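Local coordinates for alkyl hydroperoxide reductase E (PDB 5C04), which probably reduces hydrogen peroxide and organic hydroperoxides to water and alcohols as a mycoredoxin-dependent, one-cysteine peroxiredoxin, at residues 48-51 and 52-55. The protein carries 1 engineered substitution. Sequence-based numbering, arbitrary orientation.
Sequences GELD and QLRD
G48, E49, L50 and D51 each offer a backbone carbonyl to the amide four residues on, in Q52, L53, R54 and D55, and the shortest of these α-helical bonds runs from R54 N to L50 O at 2.8 Å. On one flank of the turn, D51 and R54 run side by side. The carboxylate of D51 lies over a face of the R54 guanidinium, the two planes only 17° apart, and D51 CB sits 3.7 Å from R54 NH2. D51 OD1 is 3.3 Å from R54 NH1 but well out of the guanidinium plane; the salt bridge is therefore a stack of opposite charges, with no N-H aimed at the oxygen. That oxygen accepts a hydrogen bond from the side chain of Q47, just before 48-51, while R54 NH1 donates to the carbonyl of S85.

The edge of the guanidinium that carries NE and NH2 turns to D55. The arginine chain is extended until it bends at chi3 (67°), which brings both nitrogens to one atom in a side-on salt bridge: D55 OD1 accepts from R54 NE at 3.0 Å and from R54 NH2 at 3.0 Å, almost in the guanidinium plane. With D51 over a face and D55 at an edge, R54 is the middle of a three-residue salt-bridge network and should partly offset the like charges of the two acids.

Around the helix, L50 and L53 point the same way, L50 CD2 meeting L53 CD1 at 3.9 Å on a buried side; L50 also packs on F87 and on the engineered H38. E49 instead sends its carboxylate to R117 and R140, close to C46, the active-site cysteine by similarity. This is the final part of helix 44-55, the crossover between parallel strands 32-37 and 65-71 in a β-α-β unit of the thioredoxin fold.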
loop_
_atom_site.group_PDB
_atom_site.type_symbol
_atom_site.label_atom_id
_atom_site.label_comp_id
_atom_site.label_asym_id
_atom_site.label_seq_id
_atom_site.Cartn_x
_atom_site.Cartn_y
_atom_site.Cartn_z
ATOM N N GLY A 48 7.105 -13.083 -9.571
ATOM C CA GLY A 48 7.444 -14.414 -10.042
ATOM C C GLY A 48 6.528 -15.453 -9.445
ATOM O O GLY A 48 6.104 -16.394 -10.135
ATOM N N GLU A 49 6.290 -15.360 -8.140
ATOM C CA GLU A 49 5.453 -16.360 -7.464
ATOM C C GLU A 49 4.024 -16.310 -7.962
ATOM O O GLU A 49 3.441 -17.358 -8.262
ATOM C CB GLU A 49 5.488 -16.197 -5.946
ATOM C CG GLU A 49 6.868 -16.350 -5.324
ATOM C CD GLU A 49 6.773 -16.609 -3.834
ATOM O OE1 GLU A 49 6.314 -15.683 -3.132
ATOM O OE2 GLU A 49 7.094 -17.751 -3.365
ATOM N N LEU A 50 3.433 -15.135 -8.057
ATOM C CA LEU A 50 2.047 -15.059 -8.534
ATOM C C LEU A 50 1.934 -15.322 -10.034
ATOM O O LEU A 50 0.920 -15.831 -10.472
ATOM C CB LEU A 50 1.366 -13.762 -8.097
ATOM C CG LEU A 50 1.069 -13.650 -6.594
ATOM C CD1 LEU A 50 0.077 -12.500 -6.377
ATOM C CD2 LEU A 50 0.614 -14.922 -5.936
ATOM N N ASP A 51 2.952 -14.988 -10.821
ATOM C CA ASP A 51 2.945 -15.351 -12.247
ATOM C C ASP A 51 2.950 -16.850 -12.397
ATOM O O ASP A 51 2.232 -17.373 -13.275
ATOM C CB ASP A 51 4.123 -14.708 -13.002
ATOM C CG ASP A 51 3.944 -13.214 -13.241
ATOM O OD1 ASP A 51 2.892 -12.602 -12.880
ATOM O OD2 ASP A 51 4.858 -12.610 -13.865
ATOM N N GLN A 52 3.728 -17.568 -11.591
ATOM C CA GLN A 52 3.739 -19.047 -11.647
ATOM C C GLN A 52 2.344 -19.561 -11.264
ATOM O O GLN A 52 1.809 -20.474 -11.907
ATOM C CB GLN A 52 4.868 -19.622 -10.759
ATOM C CG GLN A 52 4.771 -21.095 -10.324
ATOM C CD GLN A 52 5.412 -22.107 -11.256
ATOM O OE1 GLN A 52 6.169 -21.771 -12.157
ATOM N NE2 GLN A 52 5.062 -23.365 -11.061
ATOM N N LEU A 53 1.755 -18.999 -10.215
ATOM C CA LEU A 53 0.404 -19.414 -9.786
ATOM C C LEU A 53 -0.597 -19.190 -10.929
ATOM O O LEU A 53 -1.393 -20.095 -11.279
ATOM C CB LEU A 53 -0.004 -18.608 -8.548
ATOM C CG LEU A 53 -1.151 -19.149 -7.690
ATOM C CD1 LEU A 53 -1.239 -18.378 -6.378
ATOM C CD2 LEU A 53 -2.465 -19.074 -8.426
ATOM N N ARG A 54 -0.533 -18.018 -11.538
ATOM C CA ARG A 54 -1.355 -17.639 -12.708
ATOM C C ARG A 54 -1.211 -18.664 -13.836
ATOM O O ARG A 54 -2.223 -19.141 -14.375
ATOM C CB ARG A 54 -0.945 -16.250 -13.228
ATOM C CG ARG A 54 -1.593 -15.807 -14.540
ATOM C CD ARG A 54 -0.844 -14.654 -15.182
ATOM N NE ARG A 54 0.480 -15.077 -15.636
ATOM C CZ ARG A 54 1.499 -14.285 -15.967
ATOM N NH1 ARG A 54 1.435 -12.963 -15.835
ATOM N NH2 ARG A 54 2.632 -14.837 -16.378
ATOM N N ASP A 55 0.034 -18.991 -14.175
ATOM C CA ASP A 55 0.344 -19.894 -15.304
ATOM C C ASP A 55 -0.216 -21.310 -15.054
ATOM O O ASP A 55 -0.419 -22.089 -16.016
ATOM C CB ASP A 55 1.869 -19.951 -15.541
ATOM C CG ASP A 55 2.445 -18.652 -16.090
ATOM O OD1 ASP A 55 1.701 -17.729 -16.482
ATOM O OD2 ASP A 55 3.698 -18.563 -16.138
#